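PDB 5LGC: ArCE4A from Arthrobacter sp. AW19M34-1, which probably removes acetyl groups from the N-acetylglucosamine units of chitin-like oligosaccharides, as a polysaccharide deacetylase of the NodB homology family. Local coordinates for residues A[145-150]-A[171-176]; A[118-123]-A[139-144]; A[55-60]-A[77-82]. All coordinates share one frame; numbering follows the deposited sequence.

The contacts follow one another along the chain: 3 first, then 2, then 1. All segments fall in the NodB homology region; the chain folds as a distorted beta/alpha barrel. Each contact reaches the same main parallel sheet: contact 3 through strands 54-57 and 78-81, contact 2 through strand 143-144, and contact 1 through its neighbour 168-173. The centres of contacts 2 and 3 lie about 11 Å apart, of 1 and 2 about 13 Å, of 1 and 3 about 15 Å. Contact 2 touches both others, while contacts 1 and 3 do not meet. Together they border the sugar site. Contacts 1 and 2 touch both NAG units; contact 3 approaches the one in chain C.

Contact 1 (A[145-150]-A[171-176]); sequences TLDWKH and LMHDIH. With NAG (2-acetamido-2-deoxy-beta-D-glucopyranose), chain B; NAG (2-acetamido-2-deoxy-beta-D-glucopyranose), chain C.
One carboxylate, D147, grips both the backbone and the ring of H173. Its OD2 takes the H173 N-H on the syn lone pair at 2.6 Å. OD1 accepts from H173 ND1 at 3.0 Å, also on the syn side but 24° out of the carboxylate plane. D147-W148 fits the DxxD(W/Y) motif of NodB-type deacetylases, which starts at D144. L171-M172-H173 fits their LxH motif, here at the end of strand 168-173 in the beta/alpha barrel. H176 NE2 adds a weak third bond to OD2. D147 CG sits between its own backbone N and carbonyl carbon (chi1 62°), which turns both oxygens to the strand. The acid therefore fixes the rotation of the H173 ring.

W148 covers the same ring. Its CB lies over the H173 face, 4.0 Å from the ring centroid, in a CH-pi contact. The indole follows with an edge toward that face, in an offset edge-to-face pair with planes 63° apart. One indole face lies along the two sugars: C4 of NAG (chain B) is 3.9 Å above its plane, and C5 of NAG (chain C) 3.6 Å. This is consistent with a platform for a beta-1,4-linked chitobiose. M172 CG packs against T145. At the start of the contact, T145 OG1 donates to L171 O at 2.6 Å, in the carbonyl plane.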
# COMPACT_ATOMS: atom_id res chain seq x y z
N THR A 145 9.22 6.53 -4.58
CA THR A 145 9.03 7.92 -5.02
C THR A 145 9.80 8.90 -4.14
O THR A 145 10.01 10.05 -4.53
CB THR A 145 7.55 8.32 -5.03
OG1 THR A 145 6.98 8.11 -3.73
CG2 THR A 145 6.78 7.51 -6.05
N LEU A 146 10.19 8.42 -2.96
CA LEU A 146 10.89 9.23 -1.97
C LEU A 146 10.04 10.39 -1.45
O LEU A 146 10.58 11.35 -0.90
CB LEU A 146 12.21 9.75 -2.53
CG LEU A 146 13.20 8.69 -3.01
CD1 LEU A 146 14.40 9.32 -3.70
CD2 LEU A 146 13.64 7.81 -1.85
N ASP A 147 8.72 10.31 -1.62
CA ASP A 147 7.83 11.39 -1.20
C ASP A 147 7.93 11.66 0.30
O ASP A 147 7.72 12.79 0.75
CB ASP A 147 6.38 11.10 -1.61
CG ASP A 147 5.82 9.85 -0.95
OD1 ASP A 147 6.62 8.95 -0.61
OD2 ASP A 147 4.58 9.77 -0.79
N TRP A 148 8.27 10.63 1.07
CA TRP A 148 8.44 10.79 2.51
C TRP A 148 9.55 11.78 2.84
O TRP A 148 9.52 12.44 3.88
CB TRP A 148 8.75 9.44 3.18
CG TRP A 148 9.92 8.70 2.57
CD1 TRP A 148 9.89 7.89 1.48
CD2 TRP A 148 11.28 8.70 3.04
NE1 TRP A 148 11.14 7.38 1.23
CE2 TRP A 148 12.01 7.86 2.17
CE3 TRP A 148 11.95 9.32 4.10
CZ2 TRP A 148 13.38 7.63 2.33
CZ3 TRP A 148 13.31 9.09 4.25
CH2 TRP A 148 14.01 8.25 3.37
N LYS A 149 10.52 11.90 1.94
CA LYS A 149 11.65 12.77 2.18
C LYS A 149 11.45 14.18 1.61
O LYS A 149 11.68 15.16 2.31
CB LYS A 149 12.92 12.14 1.60
CG LYS A 149 13.98 13.12 1.14
CD LYS A 149 15.21 12.39 0.63
CE LYS A 149 14.85 11.02 0.06
NZ LYS A 149 16.05 10.26 -0.36
N HIS A 150 11.01 14.29 0.36
CA HIS A 150 10.94 15.60 -0.27
C HIS A 150 9.55 16.24 -0.21
O HIS A 150 9.42 17.44 -0.45
CB HIS A 150 11.42 15.52 -1.72
CG HIS A 150 10.74 14.46 -2.53
ND1 HIS A 150 9.41 14.53 -2.90
CD2 HIS A 150 11.21 13.32 -3.07
CE1 HIS A 150 9.09 13.47 -3.61
NE2 HIS A 150 10.17 12.72 -3.73
N LEU A 171 5.83 2.99 -4.32
CA LEU A 171 5.67 3.35 -2.92
C LEU A 171 5.46 4.84 -2.73
O LEU A 171 6.31 5.66 -3.09
CB LEU A 171 6.88 2.90 -2.11
CG LEU A 171 6.88 3.43 -0.67
CD1 LEU A 171 5.72 2.88 0.12
CD2 LEU A 171 8.20 3.12 0.02
N MET A 172 4.32 5.19 -2.16
CA MET A 172 4.01 6.55 -1.78
C MET A 172 3.52 6.56 -0.35
O MET A 172 3.25 5.50 0.22
CB MET A 172 2.97 7.16 -2.72
CG MET A 172 3.57 7.73 -3.99
SD MET A 172 2.34 8.06 -5.27
CE MET A 172 1.59 6.45 -5.42
N HIS A 173 3.43 7.73 0.25
CA HIS A 173 2.99 7.80 1.64
C HIS A 173 1.78 8.69 1.82
O HIS A 173 1.77 9.85 1.40
CB HIS A 173 4.13 8.27 2.54
CG HIS A 173 5.23 7.27 2.67
ND1 HIS A 173 6.15 7.03 1.67
CD2 HIS A 173 5.56 6.43 3.69
CE1 HIS A 173 7.00 6.09 2.07
NE2 HIS A 173 6.66 5.72 3.29
N ASP A 174 0.76 8.14 2.45
CA ASP A 174 -0.46 8.87 2.75
C ASP A 174 -0.28 9.63 4.07
O ASP A 174 -0.94 9.34 5.07
CB ASP A 174 -1.65 7.90 2.81
CG ASP A 174 -2.95 8.59 3.19
OD1 ASP A 174 -3.03 9.83 3.07
OD2 ASP A 174 -3.89 7.88 3.61
N ILE A 175 0.62 10.60 4.06
CA ILE A 175 0.98 11.33 5.26
C ILE A 175 1.06 12.82 5.00
O ILE A 175 1.40 13.59 5.90
CB ILE A 175 2.35 10.87 5.83
CG1 ILE A 175 3.46 11.08 4.80
CG2 ILE A 175 2.30 9.42 6.26
CD1 ILE A 175 4.87 10.78 5.31
N HIS A 176 0.77 13.24 3.78
CA HIS A 176 0.95 14.64 3.41
C HIS A 176 0.12 15.05 2.20
O HIS A 176 -0.52 14.23 1.55
CB HIS A 176 2.43 14.92 3.13
CG HIS A 176 3.04 13.97 2.15
ND1 HIS A 176 2.56 13.80 0.87
CD2 HIS A 176 4.10 13.13 2.27
CE1 HIS A 176 3.29 12.89 0.25
NE2 HIS A 176 4.23 12.48 1.07
C1 NAG B . 14.63 3.29 2.67
C2 NAG B . 14.82 4.32 3.79
C3 NAG B . 13.75 4.07 4.84
C4 NAG B . 12.40 4.24 4.18
C5 NAG B . 12.28 3.20 3.06
C6 NAG B . 10.89 3.27 2.43
C7 NAG B . 16.64 3.05 4.95
C8 NAG B . 18.07 3.16 5.46
N2 NAG B . 16.18 4.18 4.37
O1 NAG B . 15.58 3.52 1.63
O3 NAG B . 13.89 5.04 5.90
O4 NAG B . 11.36 4.01 5.11
O5 NAG B . 13.33 3.41 2.09
O6 NAG B . 10.66 4.58 1.89
O7 NAG B . 16.01 2.00 5.10
C1 NAG C . 10.55 5.15 5.40
C2 NAG C . 9.38 4.57 6.05
C3 NAG C . 8.42 5.75 6.25
C4 NAG C . 9.07 6.64 7.27
C5 NAG C . 10.42 7.10 6.68
C6 NAG C . 11.10 8.01 7.71
C7 NAG C . 7.95 2.67 5.31
C8 NAG C . 7.53 1.88 4.07
N2 NAG C . 8.81 3.65 5.05
O3 NAG C . 7.15 5.30 6.74
O4 NAG C . 8.26 7.81 7.49
O5 NAG C . 11.26 5.97 6.39
O6 NAG C . 11.31 7.29 8.93
O7 NAG C . 7.68 2.27 6.43

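Contact 2 (A[118-123]-A[139-144]); sequences ILRPPY and VLWDVD. With NAG (2-acetamido-2-deoxy-beta-D-glucopyranose), chain B; NAG (2-acetamido-2-deoxy-beta-D-glucopyranose), chain C.
R120 reaches across to two successive carbonyls of the facing segment, V139 O and L140 O. R120-P121-P122-Y123 fits the RxPY motif of NodB-type deacetylases, in a barrel loop. The tight half of the contact is built round this arginine. Its NE donates to V139 O at 3.1 Å and its NH2 to L140 O at 2.8 Å. Both donors stand above the carbonyl planes, nearly 40° out of them. The chain runs out extended, with CG opposite the backbone N (chi1 178°), then bends at chi3 (-80°) to bring these nitrogens round. W141 sets an edge over one guanidinium face, with CE3 3.6 Å from R120 NE and the planes almost perpendicular. NH1 turns elsewhere, to a salt bridge with D32. If an alanine stood in place of R120, both carbonyls would probably lose these donors and D32 its charged mate. Next to this, V139 N bonds to L119 O at 2.8 Å, V139 CG2 packs on I118 CB, and P121 CG meets L140 CD1.

The other end is loose. Y123 and W141 are partly exposed and barely meet, with Y123 C 4.3 Å from W141 CH2. The sugars lie beside both residues instead. W141 CZ2 is 3.5 Å from C6 of NAG (chain B), and D144 OD2 receives a weak bond from O6 of that sugar. Y123 N donates to the acetyl O7 of NAG (chain C), consistent with an oxyanion-hole role as in relatives; the bond is almost straight, N to O7 3.3 Å.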
# COMPACT_ATOMS: atom_id res chain seq x y z
N ILE A 118 -2.16 -8.95 3.05
CA ILE A 118 -0.76 -8.67 2.79
C ILE A 118 -0.19 -7.74 3.86
O ILE A 118 -0.93 -6.99 4.50
CB ILE A 118 -0.56 -8.03 1.40
CG1 ILE A 118 -1.42 -6.77 1.25
CG2 ILE A 118 -0.89 -9.02 0.30
CD1 ILE A 118 -1.25 -6.07 -0.09
N LEU A 119 1.12 -7.82 4.06
CA LEU A 119 1.81 -6.96 5.02
C LEU A 119 3.04 -6.35 4.37
O LEU A 119 3.77 -7.03 3.64
CB LEU A 119 2.20 -7.76 6.28
CG LEU A 119 2.80 -6.98 7.46
CD1 LEU A 119 2.39 -7.61 8.78
CD2 LEU A 119 4.31 -6.91 7.35
N ARG A 120 3.28 -5.07 4.64
CA ARG A 120 4.54 -4.44 4.25
C ARG A 120 5.38 -4.16 5.49
O ARG A 120 4.94 -3.46 6.39
CB ARG A 120 4.29 -3.15 3.46
CG ARG A 120 5.56 -2.39 3.06
CD ARG A 120 5.23 -1.24 2.11
NE ARG A 120 5.02 -1.67 0.73
CZ ARG A 120 4.38 -0.96 -0.19
NH1 ARG A 120 3.86 0.22 0.10
NH2 ARG A 120 4.25 -1.45 -1.42
N PRO A 121 6.59 -4.73 5.55
CA PRO A 121 7.45 -4.48 6.71
C PRO A 121 7.95 -3.04 6.76
O PRO A 121 8.40 -2.52 5.74
CB PRO A 121 8.61 -5.46 6.52
CG PRO A 121 8.62 -5.77 5.05
CD PRO A 121 7.19 -5.70 4.60
N PRO A 122 7.84 -2.39 7.93
CA PRO A 122 8.34 -1.02 8.11
C PRO A 122 9.81 -0.89 7.73
O PRO A 122 10.61 -1.76 8.07
CB PRO A 122 8.13 -0.78 9.61
CG PRO A 122 6.95 -1.63 9.95
CD PRO A 122 7.12 -2.88 9.12
N TYR A 123 10.14 0.18 7.01
CA TYR A 123 11.50 0.47 6.56
C TYR A 123 12.02 -0.58 5.59
O TYR A 123 13.20 -0.57 5.23
CB TYR A 123 12.44 0.62 7.76
CG TYR A 123 11.81 1.48 8.83
CD1 TYR A 123 11.63 2.85 8.63
CD2 TYR A 123 11.35 0.93 10.03
CE1 TYR A 123 11.03 3.64 9.59
CE2 TYR A 123 10.75 1.72 10.99
CZ TYR A 123 10.60 3.08 10.77
OH TYR A 123 10.00 3.87 11.72
N VAL A 139 4.92 -7.62 1.18
CA VAL A 139 4.92 -6.83 -0.05
C VAL A 139 5.82 -5.62 0.09
O VAL A 139 5.58 -4.75 0.92
CB VAL A 139 3.51 -6.36 -0.43
CG1 VAL A 139 3.56 -5.60 -1.75
CG2 VAL A 139 2.56 -7.53 -0.54
N LEU A 140 6.87 -5.58 -0.72
CA LEU A 140 7.78 -4.44 -0.70
C LEU A 140 7.41 -3.51 -1.85
O LEU A 140 6.23 -3.26 -2.09
CB LEU A 140 9.24 -4.90 -0.79
CG LEU A 140 9.88 -5.53 0.46
CD1 LEU A 140 9.83 -4.59 1.65
CD2 LEU A 140 9.26 -6.88 0.83
N TRP A 141 8.40 -3.00 -2.56
CA TRP A 141 8.17 -2.08 -3.66
C TRP A 141 9.36 -2.12 -4.61
O TRP A 141 10.44 -2.57 -4.23
CB TRP A 141 7.97 -0.65 -3.14
CG TRP A 141 9.12 -0.20 -2.32
CD1 TRP A 141 10.26 0.41 -2.76
CD2 TRP A 141 9.27 -0.35 -0.90
NE1 TRP A 141 11.10 0.65 -1.71
CE2 TRP A 141 10.52 0.19 -0.56
CE3 TRP A 141 8.46 -0.89 0.11
CZ2 TRP A 141 10.98 0.21 0.75
CZ3 TRP A 141 8.93 -0.87 1.41
CH2 TRP A 141 10.18 -0.32 1.72
N ASP A 142 9.18 -1.65 -5.84
CA ASP A 142 10.34 -1.57 -6.72
C ASP A 142 10.55 -0.13 -7.16
O ASP A 142 11.60 0.21 -7.72
CB ASP A 142 10.18 -2.49 -7.93
CG ASP A 142 9.10 -2.03 -8.87
OD1 ASP A 142 7.99 -1.73 -8.39
OD2 ASP A 142 9.37 -1.96 -10.09
N VAL A 143 9.57 0.73 -6.90
CA VAL A 143 9.73 2.15 -7.17
C VAL A 143 9.51 2.94 -5.88
O VAL A 143 8.42 2.96 -5.32
CB VAL A 143 8.74 2.65 -8.25
CG1 VAL A 143 8.96 4.13 -8.53
CG2 VAL A 143 8.90 1.85 -9.54
N ASP A 144 10.57 3.61 -5.43
CA ASP A 144 10.46 4.47 -4.26
C ASP A 144 10.39 5.92 -4.72
O ASP A 144 11.39 6.47 -5.19
CB ASP A 144 11.65 4.25 -3.32
CG ASP A 144 11.45 4.88 -1.96
OD1 ASP A 144 10.50 5.69 -1.79
OD2 ASP A 144 12.24 4.58 -1.04
C1 NAG B . 14.63 3.29 2.67
C2 NAG B . 14.82 4.32 3.79
C3 NAG B . 13.75 4.07 4.84
C4 NAG B . 12.40 4.24 4.18
C5 NAG B . 12.28 3.20 3.06
C6 NAG B . 10.89 3.27 2.43
C7 NAG B . 16.64 3.05 4.95
C8 NAG B . 18.07 3.16 5.46
N2 NAG B . 16.18 4.18 4.37
O1 NAG B . 15.58 3.52 1.63
O3 NAG B . 13.89 5.04 5.90
O4 NAG B . 11.36 4.01 5.11
O5 NAG B . 13.33 3.41 2.09
O6 NAG B . 10.66 4.58 1.89
O7 NAG B . 16.01 2.00 5.10
C1 NAG C . 10.55 5.15 5.40
C2 NAG C . 9.38 4.57 6.05
C3 NAG C . 8.42 5.75 6.25
C4 NAG C . 9.07 6.64 7.27
C5 NAG C . 10.42 7.10 6.68
C6 NAG C . 11.10 8.01 7.71
C7 NAG C . 7.95 2.67 5.31
C8 NAG C . 7.53 1.88 4.07
N2 NAG C . 8.81 3.65 5.05
O3 NAG C . 7.15 5.30 6.74
O4 NAG C . 8.26 7.81 7.49
O5 NAG C . 11.26 5.97 6.39
O6 NAG C . 11.31 7.29 8.93
O7 NAG C . 7.68 2.27 6.43

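Contact 3 (A[55-60]-A[77-82]); sequences FFVLGK and HQIGSH. With NAG (2-acetamido-2-deoxy-beta-D-glucopyranose), chain C.
Four backbone bonds join F55-V57 to Q78-H82. F55 N donates to Q78 O at 2.8 Å, nearly along the C=O axis. F55 O accepts from G80 N at 2.9 Å. V57 N then reaches G80 O at 3.0 Å, and V57 O takes the N-H of H82 at 2.9 Å. F56 and S81 bond outward instead: F56 to F31 and D33, S81 to I118 and R120. These are two parallel neighbours of the barrel sheet, in a beta-alpha-beta unit whose connection includes helix 66-74.

The polar side chains also find partners beyond the pair. Q78 OE1 accepts from D201 N, H77 ND1 from A53 N and S81 OG from T83 N. H82 ND1 has a weak bond to D33 OD1; in relatives a histidine at this place helps bind the metal.

F55 CG is opposite its carbonyl carbon (chi1 -63°), and its ring sets an edge on the H77 face, planes 82° apart. V57 CG2 meets I79 CG2 at 3.7 Å. The F56 ring passes close by G80, where a beta carbon would run into CE1. L58 CD2 touches H82 O at 3.6 Å.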
# COMPACT_ATOMS: atom_id res chain seq x y z
N PHE A 55 -3.61 0.42 0.33
CA PHE A 55 -3.21 1.20 1.49
C PHE A 55 -2.64 0.29 2.57
O PHE A 55 -3.35 -0.55 3.12
CB PHE A 55 -4.41 1.99 2.03
CG PHE A 55 -4.94 3.01 1.06
CD1 PHE A 55 -4.45 4.31 1.05
CD2 PHE A 55 -5.93 2.67 0.14
CE1 PHE A 55 -4.94 5.24 0.16
CE2 PHE A 55 -6.41 3.61 -0.75
CZ PHE A 55 -5.92 4.89 -0.74
N PHE A 56 -1.36 0.44 2.85
CA PHE A 56 -0.75 -0.27 3.97
C PHE A 56 -0.90 0.59 5.21
O PHE A 56 -0.13 1.53 5.43
CB PHE A 56 0.71 -0.60 3.69
CG PHE A 56 0.88 -1.62 2.60
CD1 PHE A 56 0.88 -2.97 2.89
CD2 PHE A 56 1.01 -1.22 1.28
CE1 PHE A 56 1.03 -3.91 1.89
CE2 PHE A 56 1.16 -2.16 0.27
CZ PHE A 56 1.17 -3.50 0.57
N VAL A 57 -1.91 0.27 6.01
CA VAL A 57 -2.29 1.11 7.13
C VAL A 57 -1.60 0.74 8.43
O VAL A 57 -1.30 -0.42 8.70
CB VAL A 57 -3.81 1.08 7.35
CG1 VAL A 57 -4.53 1.69 6.15
CG2 VAL A 57 -4.29 -0.34 7.60
N LEU A 58 -1.33 1.77 9.23
CA LEU A 58 -0.81 1.61 10.57
C LEU A 58 -1.93 1.27 11.54
O LEU A 58 -2.92 1.99 11.62
CB LEU A 58 -0.12 2.89 11.03
CG LEU A 58 1.32 3.22 10.68
CD1 LEU A 58 1.77 4.39 11.53
CD2 LEU A 58 2.23 2.01 10.89
N GLY A 59 -1.76 0.18 12.29
CA GLY A 59 -2.76 -0.24 13.26
C GLY A 59 -3.24 0.86 14.19
O GLY A 59 -4.43 0.99 14.44
N LYS A 60 -2.30 1.68 14.67
CA LYS A 60 -2.63 2.70 15.66
C LYS A 60 -3.47 3.84 15.08
O LYS A 60 -4.24 4.48 15.80
CB LYS A 60 -1.35 3.26 16.29
CG LYS A 60 -0.45 3.99 15.31
CD LYS A 60 0.70 4.67 16.04
CE LYS A 60 0.74 6.16 15.75
NZ LYS A 60 1.75 6.88 16.57
N HIS A 77 -10.67 -0.39 -2.86
CA HIS A 77 -9.23 -0.37 -2.60
C HIS A 77 -8.82 -1.58 -1.78
O HIS A 77 -9.67 -2.28 -1.23
CB HIS A 77 -8.84 0.92 -1.89
CG HIS A 77 -9.23 2.15 -2.65
ND1 HIS A 77 -8.54 2.59 -3.75
CD2 HIS A 77 -10.26 3.01 -2.48
CE1 HIS A 77 -9.13 3.68 -4.23
NE2 HIS A 77 -10.18 3.95 -3.47
N GLN A 78 -7.53 -1.84 -1.73
CA GLN A 78 -7.04 -2.95 -0.93
C GLN A 78 -6.39 -2.43 0.34
O GLN A 78 -5.67 -1.42 0.31
CB GLN A 78 -6.06 -3.82 -1.73
CG GLN A 78 -5.48 -4.95 -0.89
CD GLN A 78 -4.70 -5.97 -1.70
OE1 GLN A 78 -4.37 -5.73 -2.87
NE2 GLN A 78 -4.41 -7.10 -1.09
N ILE A 79 -6.66 -3.09 1.45
CA ILE A 79 -6.00 -2.75 2.71
C ILE A 79 -4.99 -3.82 3.09
O ILE A 79 -5.32 -5.00 3.20
CB ILE A 79 -7.01 -2.60 3.85
CG1 ILE A 79 -8.08 -1.59 3.45
CG2 ILE A 79 -6.30 -2.14 5.12
CD1 ILE A 79 -9.19 -1.51 4.45
N GLY A 80 -3.74 -3.40 3.27
CA GLY A 80 -2.71 -4.28 3.76
C GLY A 80 -2.22 -3.76 5.10
O GLY A 80 -2.55 -2.64 5.48
N SER A 81 -1.44 -4.56 5.80
CA SER A 81 -0.94 -4.17 7.11
C SER A 81 0.42 -3.49 7.01
O SER A 81 1.28 -3.92 6.24
CB SER A 81 -0.84 -5.39 8.02
OG SER A 81 -0.23 -5.06 9.26
N HIS A 82 0.62 -2.42 7.79
CA HIS A 82 1.95 -1.84 7.91
C HIS A 82 2.45 -1.97 9.35
O HIS A 82 3.32 -1.22 9.78
CB HIS A 82 1.96 -0.37 7.48
CG HIS A 82 3.30 0.11 7.04
ND1 HIS A 82 3.70 1.43 7.15
CD2 HIS A 82 4.35 -0.55 6.49
CE1 HIS A 82 4.93 1.55 6.68
NE2 HIS A 82 5.35 0.36 6.28
C1 NAG C . 10.55 5.15 5.40
C2 NAG C . 9.38 4.57 6.05
C3 NAG C . 8.42 5.75 6.25
C4 NAG C . 9.07 6.64 7.27
C5 NAG C . 10.42 7.10 6.68
C6 NAG C . 11.10 8.01 7.71
C7 NAG C . 7.95 2.67 5.31
C8 NAG C . 7.53 1.88 4.07
N2 NAG C . 8.81 3.65 5.05
O3 NAG C . 7.15 5.30 6.74
O4 NAG C . 8.26 7.81 7.49
O5 NAG C . 11.26 5.97 6.39
O6 NAG C . 11.31 7.29 8.93
O7 NAG C . 7.68 2.27 6.43